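Local structure of BtGH115A (5BY3) at residues L51-S56 against V138-K143; I237-S242 against Q286-T291; E245-N250 against Y290-R295; L492-K497 against L663-K668; D693-P698 against R738-R743. The protein acts as a family GH115 4-O-methyl-alpha-glucuronidase with specificity for decorated arabinogalactans, probably hydrolysing glucuronic acid linkages. One frame throughout, in Å; residues are numbered along the deposited sequence.

Interaction 1 lies apart from the rest, partly buried near the N-terminal end of the chain, where one backbone bond and a few aliphatic groups join a helix end to a loop. Interactions 2 to 5 are buried. Interactions 2 and 3 adjoin each other in the TIM-barrel region and share Tyr290 and Thr291 of strand 290-291, but interaction 2 is backbone strand pairing and interaction 3 is loop packing, largely by proline and apolar side chains, with no hydrogen bond across it. Interactions 4 and 5 touch each other, and interaction 2 lies across the chain's centre from both: interaction 4 sets a ring from the C-terminal region on a helix end, while interaction 5 is antiparallel strand pairing flanked by charged groups and a sulfate.

Interaction 1. Residues L51-S56 against V138-K143; sequences LQTVLS and VTPEKK
Val54 meets the extended run 140-143 with both methyls. CG1, anti to the backbone N (chi1 167°), runs beside the side chain of Lys143, which points the same way, and Val54 CG1 meets Lys143 CD at 3.7 Å. The other branch comes at a slant against the proline, Val54 CG2 to Pro140 CB at 3.8 Å. Both methyls also touch the carbonyl oxygen of Glu141, the closer being Val54 CG2 to Glu141 O at 3.6 Å. One residue earlier, Thr53 lays its methyl on the proline ring, Thr53 CG2 standing 3.9 Å from Pro140 CG, while its hydroxyl turns back to the carbonyl of Arg49 in its own helix. Leu55 starts out away from the loop, yet Leu55 CD2 swings round to 3.4 Å from Lys143 O. The polar tie is a single backbone bond, Lys143 N to Val54 O, 2.7 Å long and nearly straight at 165°. The same oxygen, Val54 O, receives a CA-H...O contact from Lys142 CA at 3.2 Å. The aliphatic start of Lys142 passes along the helix end, with CG beside Thr53 O. This is a helix C-terminus: helix 38-55 ends as Ser56 takes a positive phi, and a last-turn carbonyl, Val54 O, accepts a backbone N-H from the extended loop that leads into strand 145-148.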
# COMPACT_ATOMS: atom_id res chain seq x y z
N LEU A 51 -10.55 16.50 21.75
CA LEU A 51 -10.47 17.37 22.94
C LEU A 51 -11.27 16.83 24.15
O LEU A 51 -10.76 16.84 25.28
CB LEU A 51 -10.92 18.80 22.59
CG LEU A 51 -9.83 19.66 21.95
CD1 LEU A 51 -10.48 20.74 21.12
CD2 LEU A 51 -8.86 20.26 22.95
N GLN A 52 -12.50 16.37 23.91
CA GLN A 52 -13.29 15.62 24.87
C GLN A 52 -12.61 14.33 25.34
O GLN A 52 -12.51 14.08 26.54
CB GLN A 52 -14.67 15.29 24.27
CG GLN A 52 -15.76 14.96 25.27
CD GLN A 52 -15.99 16.05 26.33
OE1 GLN A 52 -16.48 17.14 26.04
NE2 GLN A 52 -15.62 15.75 27.57
N THR A 53 -12.16 13.49 24.39
CA THR A 53 -11.60 12.18 24.75
C THR A 53 -10.32 12.37 25.60
O THR A 53 -10.19 11.80 26.68
CB THR A 53 -11.31 11.32 23.52
OG1 THR A 53 -12.47 11.27 22.69
CG2 THR A 53 -10.94 9.89 23.89
N VAL A 54 -9.41 13.21 25.13
CA VAL A 54 -8.08 13.24 25.69
C VAL A 54 -8.11 14.10 26.91
O VAL A 54 -7.46 13.75 27.89
CB VAL A 54 -7.01 13.75 24.67
CG1 VAL A 54 -5.65 14.09 25.32
CG2 VAL A 54 -6.79 12.70 23.59
N LEU A 55 -8.86 15.19 26.87
CA LEU A 55 -8.80 16.23 27.89
C LEU A 55 -10.10 16.48 28.67
O LEU A 55 -10.11 17.29 29.58
CB LEU A 55 -8.31 17.56 27.30
CG LEU A 55 -6.82 17.74 27.00
CD1 LEU A 55 -6.65 19.07 26.31
CD2 LEU A 55 -5.96 17.73 28.26
N SER A 56 -11.20 15.81 28.34
CA SER A 56 -12.49 16.06 29.03
C SER A 56 -12.88 17.55 28.88
O SER A 56 -13.42 18.18 29.80
CB SER A 56 -12.44 15.62 30.50
OG SER A 56 -12.00 14.28 30.58
N VAL A 138 -7.40 2.07 18.90
CA VAL A 138 -6.23 2.55 19.62
C VAL A 138 -6.68 3.69 20.57
O VAL A 138 -6.48 4.89 20.31
CB VAL A 138 -5.14 2.94 18.62
CG1 VAL A 138 -3.91 3.49 19.32
CG2 VAL A 138 -4.76 1.71 17.77
N THR A 139 -7.29 3.29 21.68
CA THR A 139 -7.89 4.26 22.60
C THR A 139 -6.93 5.37 23.03
O THR A 139 -5.90 5.09 23.63
CB THR A 139 -8.48 3.57 23.84
OG1 THR A 139 -9.15 2.34 23.45
CG2 THR A 139 -9.49 4.52 24.55
N PRO A 140 -7.26 6.66 22.72
CA PRO A 140 -6.28 7.71 23.16
C PRO A 140 -6.19 7.74 24.66
O PRO A 140 -7.14 7.39 25.37
CB PRO A 140 -6.86 9.04 22.65
CG PRO A 140 -7.99 8.63 21.71
CD PRO A 140 -8.44 7.22 22.04
N GLU A 141 -5.02 8.14 25.14
CA GLU A 141 -4.79 8.23 26.56
C GLU A 141 -5.40 9.56 26.99
O GLU A 141 -5.53 10.47 26.17
CB GLU A 141 -3.29 8.17 26.84
CG GLU A 141 -2.71 6.77 26.68
CD GLU A 141 -1.34 6.63 27.28
OE1 GLU A 141 -0.39 6.31 26.51
OE2 GLU A 141 -1.20 6.84 28.52
N LYS A 142 -5.77 9.65 28.26
CA LYS A 142 -6.25 10.92 28.77
C LYS A 142 -5.05 11.72 29.23
O LYS A 142 -4.03 11.15 29.61
CB LYS A 142 -7.24 10.72 29.90
CG LYS A 142 -8.56 10.12 29.44
CD LYS A 142 -9.05 9.09 30.45
CE LYS A 142 -9.88 9.73 31.54
NZ LYS A 142 -11.29 9.67 31.09
N LYS A 143 -5.17 13.04 29.17
CA LYS A 143 -4.12 13.90 29.68
C LYS A 143 -4.61 14.85 30.72
O LYS A 143 -5.76 15.30 30.69
CB LYS A 143 -3.45 14.67 28.54
CG LYS A 143 -2.30 13.89 27.95
CD LYS A 143 -2.18 14.13 26.47
CE LYS A 143 -1.48 15.42 26.17
NZ LYS A 143 -0.44 14.93 25.25

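Interaction 2. Residues I237-S242 against Q286-T291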
# COMPACT_ATOMS: atom_id res chain seq x y z
N ILE A 237 -13.07 15.18 0.06
CA ILE A 237 -12.30 14.09 -0.51
C ILE A 237 -12.50 14.11 -2.01
O ILE A 237 -13.62 14.15 -2.50
CB ILE A 237 -12.83 12.72 0.02
CG1 ILE A 237 -12.66 12.56 1.56
CG2 ILE A 237 -12.28 11.53 -0.78
CD1 ILE A 237 -11.25 12.61 2.13
N PHE A 238 -11.41 14.05 -2.76
CA PHE A 238 -11.51 13.93 -4.19
C PHE A 238 -11.98 12.54 -4.47
O PHE A 238 -11.35 11.57 -4.06
CB PHE A 238 -10.18 14.28 -4.84
CG PHE A 238 -9.84 15.73 -4.73
CD1 PHE A 238 -9.38 16.27 -3.53
CD2 PHE A 238 -10.03 16.59 -5.83
CE1 PHE A 238 -9.08 17.65 -3.41
CE2 PHE A 238 -9.74 17.96 -5.72
CZ PHE A 238 -9.27 18.50 -4.50
N MSE A 239 -13.15 12.44 -5.10
CA MSE A 239 -13.60 11.17 -5.67
C MSE A 239 -12.84 11.00 -6.97
O MSE A 239 -12.85 11.90 -7.84
CB MSE A 239 -15.11 11.19 -5.89
CG MSE A 239 -15.91 11.44 -4.61
SE MSE A 239 -15.35 10.09 -3.26
CE MSE A 239 -15.78 8.41 -4.18
N GLY A 240 -12.12 9.89 -7.05
CA GLY A 240 -11.42 9.42 -8.23
C GLY A 240 -11.96 8.03 -8.46
O GLY A 240 -12.88 7.63 -7.76
N ALA A 241 -11.42 7.29 -9.43
CA ALA A 241 -11.85 5.89 -9.69
C ALA A 241 -10.79 5.23 -10.55
O ALA A 241 -9.89 5.92 -10.99
CB ALA A 241 -13.22 5.82 -10.37
N SER A 242 -10.91 3.92 -10.80
CA SER A 242 -9.78 3.13 -11.33
C SER A 242 -9.60 3.16 -12.85
O SER A 242 -10.39 3.81 -13.57
CB SER A 242 -9.85 1.68 -10.82
OG SER A 242 -10.72 0.91 -11.63
N GLN A 286 -17.92 19.75 -7.81
CA GLN A 286 -17.51 18.82 -6.78
C GLN A 286 -16.08 18.37 -7.03
O GLN A 286 -15.63 18.32 -8.17
CB GLN A 286 -18.46 17.62 -6.73
CG GLN A 286 -18.36 16.78 -5.47
CD GLN A 286 -19.64 16.00 -5.15
OE1 GLN A 286 -20.65 16.06 -5.86
NE2 GLN A 286 -19.59 15.28 -4.05
N GLU A 287 -15.38 18.09 -5.93
CA GLU A 287 -14.01 17.60 -5.95
C GLU A 287 -13.96 16.16 -6.46
O GLU A 287 -14.32 15.19 -5.74
CB GLU A 287 -13.39 17.76 -4.57
CG GLU A 287 -13.44 19.20 -4.04
CD GLU A 287 -13.36 19.30 -2.53
OE1 GLU A 287 -14.22 18.72 -1.82
OE2 GLU A 287 -12.42 19.97 -2.05
N ILE A 288 -13.55 16.06 -7.73
CA ILE A 288 -13.50 14.83 -8.51
C ILE A 288 -12.19 14.84 -9.26
O ILE A 288 -11.76 15.90 -9.72
CB ILE A 288 -14.62 14.78 -9.59
CG1 ILE A 288 -16.02 14.99 -8.98
CG2 ILE A 288 -14.50 13.53 -10.48
CD1 ILE A 288 -16.44 13.89 -8.01
N LEU A 289 -11.57 13.66 -9.33
CA LEU A 289 -10.47 13.40 -10.25
C LEU A 289 -10.99 12.48 -11.34
O LEU A 289 -11.43 11.35 -11.04
CB LEU A 289 -9.27 12.77 -9.55
CG LEU A 289 -8.61 13.53 -8.40
CD1 LEU A 289 -7.60 12.58 -7.76
CD2 LEU A 289 -7.95 14.86 -8.76
N TYR A 290 -10.96 12.98 -12.58
CA TYR A 290 -11.59 12.32 -13.73
C TYR A 290 -10.59 11.40 -14.35
O TYR A 290 -9.54 11.86 -14.84
CB TYR A 290 -12.10 13.35 -14.75
CG TYR A 290 -13.28 14.13 -14.23
CD1 TYR A 290 -14.57 13.62 -14.39
CD2 TYR A 290 -13.11 15.32 -13.50
CE1 TYR A 290 -15.66 14.29 -13.89
CE2 TYR A 290 -14.23 16.00 -13.00
CZ TYR A 290 -15.48 15.46 -13.19
OH TYR A 290 -16.62 16.06 -12.70
N THR A 291 -10.89 10.09 -14.27
CA THR A 291 -10.07 9.11 -14.98
C THR A 291 -10.43 9.17 -16.48
O THR A 291 -11.61 9.13 -16.82
CB THR A 291 -10.23 7.68 -14.40
OG1 THR A 291 -9.46 7.57 -13.19
CG2 THR A 291 -9.69 6.62 -15.34
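Phe238 and Glu287 meet where the parallel beta-barrel closes: strands 238-239 and 290-291 are the ends of an eight-stranded parallel sheet, and these segments, running almost the same way, join them into the TIM barrel. Glu287 CB lies over one face of the Phe238 ring, 3.9 Å from its centroid, a CH-pi contact displaced toward the rim. The ring is turned 48° from the carboxylate plane. Leu289 packs beside the same residue, Leu289 CG lying 4.0 Å from Phe238 CB. Tyr162 meets the phenyl ring edge-to-face. Two backbone bonds flank the single bridge of selenomethionine Met239 with Ile288: Met239 N to Glu287 O at 3.1 Å, and Leu289 N to Met239 O at 2.6 Å. Beyond it, Gly240 CA makes a CA-H...O contact with Leu289 O. Thr291 then bonds from Thr291 OG1 to Ala241 O at 2.8 Å, from above the carbonyl plane. A valine in its place would probably leave Ala241 O without this hydroxyl and weaken the seam at this end. With OG1 beside the backbone N (chi1 -78°), the other branch of the threonine falls anti to that N, and Thr291 CG2 rests 3.4 Å from Ser242 O.

Interaction 3. Residues E245-N250 against Y290-R295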
# COMPACT_ATOMS: atom_id res chain seq x y z
N GLU A 245 -12.67 2.88 -14.94
CA GLU A 245 -13.84 3.63 -14.48
C GLU A 245 -13.70 5.11 -14.90
O GLU A 245 -13.58 6.02 -14.03
CB GLU A 245 -14.00 3.50 -12.98
CG GLU A 245 -14.43 2.17 -12.44
CD GLU A 245 -14.42 2.21 -10.93
OE1 GLU A 245 -13.30 2.08 -10.35
OE2 GLU A 245 -15.49 2.43 -10.32
N PRO A 246 -13.75 5.34 -16.23
CA PRO A 246 -13.50 6.61 -16.89
C PRO A 246 -14.28 7.79 -16.39
O PRO A 246 -13.70 8.87 -16.30
CB PRO A 246 -13.90 6.35 -18.34
CG PRO A 246 -13.76 4.88 -18.51
CD PRO A 246 -14.20 4.32 -17.19
N MSE A 247 -15.59 7.64 -16.09
CA MSE A 247 -15.76 9.15 -16.01
C MSE A 247 -16.49 9.39 -14.77
O MSE A 247 -17.71 9.62 -14.80
CB MSE A 247 -16.52 9.89 -17.14
CG MSE A 247 -15.78 10.08 -18.46
SE MSE A 247 -14.62 11.68 -18.37
CE MSE A 247 -16.16 12.86 -18.35
N ALA A 248 -15.78 9.30 -13.65
CA ALA A 248 -16.43 9.06 -12.35
C ALA A 248 -17.48 7.93 -12.45
O ALA A 248 -18.40 7.84 -11.64
CB ALA A 248 -17.05 10.35 -11.84
N CYS A 249 -17.29 7.06 -13.45
CA CYS A 249 -18.30 6.11 -13.91
C CYS A 249 -17.89 4.67 -13.74
O CYS A 249 -17.07 4.13 -14.47
CB CYS A 249 -18.66 6.37 -15.38
SG CYS A 249 -20.14 7.38 -15.55
N ASN A 250 -18.49 4.04 -12.74
CA ASN A 250 -18.25 2.65 -12.46
C ASN A 250 -19.01 1.74 -13.46
O ASN A 250 -20.15 1.36 -13.21
CB ASN A 250 -18.62 2.34 -10.98
CG ASN A 250 -18.61 0.85 -10.66
OD1 ASN A 250 -18.30 0.01 -11.52
ND2 ASN A 250 -18.95 0.52 -9.44
N TYR A 290 -10.96 12.98 -12.58
CA TYR A 290 -11.59 12.32 -13.73
C TYR A 290 -10.59 11.40 -14.35
O TYR A 290 -9.54 11.86 -14.84
CB TYR A 290 -12.10 13.35 -14.75
CG TYR A 290 -13.28 14.13 -14.23
CD1 TYR A 290 -14.57 13.62 -14.39
CD2 TYR A 290 -13.11 15.32 -13.50
CE1 TYR A 290 -15.66 14.29 -13.89
CE2 TYR A 290 -14.23 16.00 -13.00
CZ TYR A 290 -15.48 15.46 -13.19
OH TYR A 290 -16.62 16.06 -12.70
N THR A 291 -10.89 10.09 -14.27
CA THR A 291 -10.07 9.11 -14.98
C THR A 291 -10.43 9.17 -16.48
O THR A 291 -11.61 9.13 -16.82
CB THR A 291 -10.23 7.68 -14.40
OG1 THR A 291 -9.46 7.57 -13.19
CG2 THR A 291 -9.69 6.62 -15.34
N LEU A 292 -9.43 9.25 -17.36
CA LEU A 292 -9.70 9.26 -18.79
C LEU A 292 -9.51 7.89 -19.41
O LEU A 292 -8.93 7.00 -18.78
CB LEU A 292 -8.83 10.30 -19.50
CG LEU A 292 -9.13 11.77 -19.23
CD1 LEU A 292 -8.46 12.60 -20.32
CD2 LEU A 292 -10.62 12.05 -19.17
N GLY A 293 -10.01 7.72 -20.64
CA GLY A 293 -9.77 6.51 -21.42
C GLY A 293 -10.90 5.51 -21.33
O GLY A 293 -12.01 5.86 -20.94
N MSE A 294 -10.59 4.27 -21.69
CA MSE A 294 -11.57 3.18 -21.77
C MSE A 294 -10.87 1.83 -21.73
O MSE A 294 -9.87 1.60 -22.44
CB MSE A 294 -12.44 3.27 -23.03
CG MSE A 294 -13.75 2.54 -22.78
SE MSE A 294 -15.03 2.94 -24.22
CE MSE A 294 -16.58 1.81 -23.81
N ARG A 295 -11.38 0.94 -20.88
CA ARG A 295 -11.02 -0.48 -20.87
C ARG A 295 -12.32 -1.28 -20.97
O ARG A 295 -13.29 -0.81 -21.60
CB ARG A 295 -10.21 -0.85 -19.61
CG ARG A 295 -8.80 -0.25 -19.54
CD ARG A 295 -8.13 -0.58 -18.20
NE ARG A 295 -7.45 -1.88 -18.21
CZ ARG A 295 -7.62 -2.84 -17.30
NH1 ARG A 295 -8.41 -2.68 -16.24
NH2 ARG A 295 -6.94 -3.98 -17.44
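Glu245 meets Thr291 through its backbone, with Glu245 O 3.8 Å from Thr291 CB, while its OE1 accepts the backbone N-H of Ser242. Pro246 carries the largest share of the buried surface. Its ring packs on the 293 carbonyl, Pro246 CG and Pro246 CB both lying near Gly293 O, though the model is strained around this proline and the closeness of the fit is doubtful. Gly293 has a positive phi (97°), where a side chain would run into the preceding carbonyl. The setting is a loop that follows barrel strand 238-239 and folds over the C-terminal end of strand 290-291, the end at which TIM-barrel enzymes generally carry their active sites. Next, the bent chain of selenomethionine Met247 runs alongside Leu292, both pointing the same way, with Met247 SE 4.1 Å from Leu292 CD2. Met247 CE continues to the Tyr290 ring, which it approaches obliquely, 4.3 Å from Tyr290 CD1. Leu326 of helix 308-329 packs on both Met247 and Tyr290, completing an apolar cluster. Ala248 adds its CB to Ile288 CG2, and its carbonyl receives Arg279 NH1. At Asn250 the loop passes into helix 251-258: this residue is the N-cap, and its OD1 accepts the backbone N-H of Gly253.

Interaction 4. Residues L492-K497 against L663-K668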
# COMPACT_ATOMS: atom_id res chain seq x y z
N LEU A 492 9.70 -13.24 6.90
CA LEU A 492 9.30 -14.58 6.56
C LEU A 492 8.13 -14.61 5.54
O LEU A 492 8.04 -15.55 4.72
CB LEU A 492 8.93 -15.34 7.83
CG LEU A 492 10.04 -15.72 8.83
CD1 LEU A 492 9.38 -15.86 10.17
CD2 LEU A 492 10.81 -17.01 8.50
N ALA A 493 7.26 -13.59 5.61
CA ALA A 493 6.18 -13.39 4.64
C ALA A 493 6.73 -12.99 3.26
O ALA A 493 6.21 -13.42 2.25
CB ALA A 493 5.20 -12.36 5.12
N HIS A 494 7.84 -12.24 3.23
CA HIS A 494 8.53 -11.85 2.00
C HIS A 494 9.04 -13.11 1.31
O HIS A 494 8.98 -13.25 0.08
CB HIS A 494 9.69 -10.91 2.37
CG HIS A 494 10.45 -10.33 1.22
ND1 HIS A 494 10.03 -9.22 0.53
CD2 HIS A 494 11.67 -10.66 0.70
CE1 HIS A 494 10.94 -8.91 -0.40
NE2 HIS A 494 11.94 -9.76 -0.31
N ILE A 495 9.52 -14.05 2.10
CA ILE A 495 10.03 -15.31 1.61
C ILE A 495 8.89 -16.11 0.97
O ILE A 495 9.04 -16.70 -0.09
CB ILE A 495 10.75 -16.05 2.75
CG1 ILE A 495 12.09 -15.30 3.02
CG2 ILE A 495 11.00 -17.52 2.42
CD1 ILE A 495 12.91 -15.75 4.20
N ARG A 496 7.74 -16.09 1.62
CA ARG A 496 6.56 -16.72 1.10
C ARG A 496 5.43 -16.27 1.99
O ARG A 496 5.44 -16.52 3.20
CB ARG A 496 6.70 -18.22 1.13
CG ARG A 496 5.71 -18.88 0.20
CD ARG A 496 6.34 -19.19 -1.14
NE ARG A 496 5.34 -19.76 -2.05
CZ ARG A 496 5.57 -20.08 -3.32
NH1 ARG A 496 6.78 -19.88 -3.86
NH2 ARG A 496 4.57 -20.58 -4.05
N LYS A 497 4.50 -15.54 1.40
CA LYS A 497 3.29 -15.08 2.04
C LYS A 497 2.45 -16.26 2.54
O LYS A 497 2.51 -17.36 1.97
CB LYS A 497 2.48 -14.27 1.05
CG LYS A 497 3.07 -12.91 0.73
CD LYS A 497 2.15 -11.99 -0.07
CE LYS A 497 2.33 -10.50 0.27
NZ LYS A 497 3.59 -9.83 -0.19
N LEU A 663 15.47 -4.97 3.81
CA LEU A 663 14.98 -5.64 2.62
C LEU A 663 15.67 -6.99 2.36
O LEU A 663 16.84 -7.16 2.71
CB LEU A 663 15.12 -4.69 1.44
CG LEU A 663 14.56 -5.09 0.08
CD1 LEU A 663 13.06 -5.06 0.12
CD2 LEU A 663 15.05 -4.09 -0.96
N GLY A 664 14.94 -7.95 1.77
CA GLY A 664 15.50 -9.26 1.33
C GLY A 664 15.41 -10.41 2.33
O GLY A 664 15.01 -10.21 3.46
N TYR A 665 15.80 -11.62 1.91
CA TYR A 665 15.64 -12.86 2.70
C TYR A 665 16.28 -12.83 4.12
O TYR A 665 15.76 -13.40 5.08
CB TYR A 665 16.17 -14.05 1.89
CG TYR A 665 15.16 -14.70 0.94
CD1 TYR A 665 14.21 -13.93 0.27
CD2 TYR A 665 15.20 -16.09 0.68
CE1 TYR A 665 13.30 -14.51 -0.59
CE2 TYR A 665 14.29 -16.69 -0.20
CZ TYR A 665 13.34 -15.88 -0.83
OH TYR A 665 12.41 -16.36 -1.72
N GLU A 666 17.41 -12.14 4.24
CA GLU A 666 18.02 -11.95 5.54
C GLU A 666 18.31 -10.46 5.81
O GLU A 666 19.33 -10.12 6.40
CB GLU A 666 19.25 -12.85 5.71
CG GLU A 666 20.24 -12.70 4.57
CD GLU A 666 21.15 -13.90 4.36
OE1 GLU A 666 20.78 -15.03 4.80
OE2 GLU A 666 22.23 -13.69 3.73
N SER A 667 17.38 -9.60 5.39
CA SER A 667 17.37 -8.16 5.72
C SER A 667 18.59 -7.42 5.31
O SER A 667 18.83 -6.32 5.81
CB SER A 667 17.12 -7.90 7.23
OG SER A 667 16.12 -8.75 7.73
N LYS A 668 19.36 -7.99 4.39
CA LYS A 668 20.63 -7.40 3.93
C LYS A 668 20.78 -7.15 2.42
O LYS A 668 21.88 -6.95 1.95
CB LYS A 668 21.83 -8.19 4.49
CG LYS A 668 22.07 -7.94 5.99
CD LYS A 668 22.62 -9.13 6.76
CE LYS A 668 22.46 -8.90 8.26
NZ LYS A 668 23.32 -9.78 9.11
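Leu663 reaches the imidazole of His494 with one methyl, Leu663 CD1 lying 4.4 Å from His494 CE1 and approaching the ring obliquely. Gly664 approaches the same ring obliquely too, Gly664 CA standing 4.0 Å from His494 NE2. With a phi of 93° the glycine holds a backbone shape in which a side chain would strike the preceding carbonyl. With CG anti to the backbone N (chi1 -176°), the imidazole of His494 extends to the loop. Tyr665 provides the main contact. Ile495 CG1 sits over the centre of one face of the Tyr665 ring, 3.7 Å from the centroid and only 9° off the normal, a CH-pi contact. Ile495 CD1 extends past the ring to Tyr665 O at 3.8 Å. Tyr665 CD1 also meets the imidazole edge, near the His494 plane and 4.2 Å from His494 CD2. The tyrosine hydroxyl binds Arg738 O, and its own carbonyl takes Arg491 NE. Replacing Tyr665 by an alanine would probably uncover Ile495 and leave Arg738 O without its hydroxyl mate. The contact joins the last turn of helix 476-495 to a loop of the C-terminal beta region, consistent with a junction between domains; helix 523-543 flanks it at Leu492 and Ile495, helix 411-423 packs on Leu663, and strand 766-772 lies against Tyr665.

Interaction 5. Residues D693-P698 against R738-R743; sequences DIRLLP and RNQAIR. With SO4 (sulfate ion), chain B.
Ile742 CD1 lies over a face of each of two guanidinium groups, 3.8 Å above the Arg695 plane toward its rim and 3.4 Å above the centre of Arg738. Oxygens line the edges of Arg695. Arg695 NH1 gives an in-plane bond of 2.7 Å to Gln740 OE1, the amide standing 76° to the guanidinium. Arg695 NE forms a salt bridge of 2.9 Å with Asp693 OD1, met from above the carboxylate plane, and NH2 reaches Asp693 OD2 weakly. Arg695 NH2 binds O1 of a sulfate ion, probably from the crystallisation liquor, at 2.6 Å, and NH1 reaches the same oxygen weakly. A bend at chi2 (-17°) brings Arg695 CD beside Ile742 CG1, and the edge partners fix the rotation of the guanidinium. At the edge of Arg738, Arg738 NE bonds to Gln740 O at 2.6 Å. Behind these groups the strands pair antiparallel: Ile694 with Arg743 and Leu696 with Ala741 are hydrogen-bonded pairs, and Arg695 with Ile742 is a non-hydrogen-bonded pair. Beyond them, Pro698 CD lies 3.4 Å from Asn739 O. Strand 689-696 lies between strands 741-748 and 766-772, and Ile694 and Leu696 press on Phe709 of strand 708-713 in a second sheet, consistent with a beta-sandwich, while helix 730-738 packs on Ala741 and Pro698.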
# COMPACT_ATOMS: atom_id res chain seq x y z
N ASP A 693 24.99 -19.02 -7.84
CA ASP A 693 23.54 -18.88 -7.61
C ASP A 693 23.33 -17.48 -7.05
O ASP A 693 23.70 -17.19 -5.92
CB ASP A 693 23.11 -19.96 -6.61
CG ASP A 693 21.60 -20.08 -6.44
OD1 ASP A 693 20.85 -19.21 -6.94
OD2 ASP A 693 21.16 -21.05 -5.75
N ILE A 694 22.78 -16.60 -7.86
CA ILE A 694 22.67 -15.17 -7.55
C ILE A 694 21.19 -14.82 -7.39
O ILE A 694 20.37 -15.14 -8.25
CB ILE A 694 23.30 -14.29 -8.65
CG1 ILE A 694 24.77 -14.66 -8.85
CG2 ILE A 694 23.20 -12.81 -8.29
CD1 ILE A 694 25.38 -14.07 -10.09
N ARG A 695 20.86 -14.19 -6.27
CA ARG A 695 19.50 -13.89 -5.92
C ARG A 695 19.39 -12.37 -5.84
O ARG A 695 20.21 -11.70 -5.18
CB ARG A 695 19.16 -14.49 -4.56
CG ARG A 695 18.92 -15.99 -4.35
CD ARG A 695 18.62 -16.86 -5.55
NE ARG A 695 18.74 -18.30 -5.25
CZ ARG A 695 17.93 -19.01 -4.45
NH1 ARG A 695 16.90 -18.45 -3.81
NH2 ARG A 695 18.14 -20.32 -4.28
N LEU A 696 18.39 -11.82 -6.52
CA LEU A 696 18.22 -10.39 -6.63
C LEU A 696 16.77 -10.03 -6.36
O LEU A 696 15.89 -10.88 -6.43
CB LEU A 696 18.63 -9.86 -8.01
CG LEU A 696 19.99 -10.26 -8.58
CD1 LEU A 696 19.79 -11.29 -9.69
CD2 LEU A 696 20.68 -9.00 -9.08
N LEU A 697 16.54 -8.77 -6.05
CA LEU A 697 15.18 -8.27 -5.90
C LEU A 697 14.57 -8.36 -7.30
O LEU A 697 15.20 -7.86 -8.25
CB LEU A 697 15.18 -6.82 -5.39
CG LEU A 697 13.83 -6.26 -4.93
CD1 LEU A 697 13.35 -6.99 -3.68
CD2 LEU A 697 13.89 -4.74 -4.73
N PRO A 698 13.39 -9.02 -7.43
CA PRO A 698 12.76 -9.11 -8.75
C PRO A 698 12.07 -7.78 -9.16
O PRO A 698 10.95 -7.79 -9.69
CB PRO A 698 11.74 -10.22 -8.56
CG PRO A 698 11.28 -10.05 -7.13
CD PRO A 698 12.47 -9.49 -6.37
N ARG A 738 8.08 -15.58 -4.67
CA ARG A 738 9.22 -15.83 -3.80
C ARG A 738 10.01 -14.55 -3.49
O ARG A 738 10.96 -14.57 -2.72
CB ARG A 738 10.15 -16.92 -4.39
CG ARG A 738 10.90 -16.45 -5.61
CD ARG A 738 11.51 -17.58 -6.40
NE ARG A 738 11.95 -16.98 -7.63
CZ ARG A 738 12.13 -17.62 -8.78
NH1 ARG A 738 11.95 -18.94 -8.88
NH2 ARG A 738 12.50 -16.91 -9.84
N ASN A 739 9.59 -13.45 -4.12
CA ASN A 739 10.31 -12.18 -4.09
C ASN A 739 11.82 -12.32 -4.34
O ASN A 739 12.63 -11.64 -3.71
CB ASN A 739 10.01 -11.42 -2.80
CG ASN A 739 8.61 -10.89 -2.77
OD1 ASN A 739 8.22 -10.00 -3.56
ND2 ASN A 739 7.81 -11.45 -1.87
N GLN A 740 12.21 -13.20 -5.25
CA GLN A 740 13.57 -13.15 -5.78
C GLN A 740 13.57 -13.53 -7.24
O GLN A 740 12.93 -14.53 -7.63
CB GLN A 740 14.51 -14.13 -5.06
CG GLN A 740 14.76 -13.88 -3.59
CD GLN A 740 15.80 -14.80 -3.03
OE1 GLN A 740 15.80 -15.99 -3.29
NE2 GLN A 740 16.70 -14.24 -2.25
N ALA A 741 14.30 -12.73 -8.04
CA ALA A 741 14.84 -13.19 -9.33
C ALA A 741 16.03 -14.07 -9.00
O ALA A 741 16.70 -13.85 -7.99
CB ALA A 741 15.27 -12.04 -10.22
N ILE A 742 16.25 -15.08 -9.84
CA ILE A 742 17.20 -16.13 -9.59
C ILE A 742 18.00 -16.37 -10.87
O ILE A 742 17.39 -16.68 -11.91
CB ILE A 742 16.54 -17.47 -9.20
CG1 ILE A 742 15.77 -17.36 -7.86
CG2 ILE A 742 17.58 -18.61 -9.18
CD1 ILE A 742 15.20 -18.70 -7.35
N ARG A 743 19.33 -16.24 -10.79
CA ARG A 743 20.23 -16.55 -11.91
C ARG A 743 21.34 -17.49 -11.47
O ARG A 743 22.17 -17.16 -10.61
CB ARG A 743 20.81 -15.28 -12.56
CG ARG A 743 19.80 -14.48 -13.35
CD ARG A 743 19.47 -15.15 -14.69
NE ARG A 743 18.41 -14.42 -15.42
CZ ARG A 743 17.10 -14.68 -15.36
NH1 ARG A 743 16.62 -15.65 -14.61
NH2 ARG A 743 16.25 -13.92 -16.04
S SO4 B . 15.02 -22.12 -2.42
O1 SO4 B . 15.99 -21.46 -3.33
O2 SO4 B . 14.74 -23.51 -2.86
O3 SO4 B . 15.56 -22.13 -1.04
O4 SO4 B . 13.74 -21.37 -2.47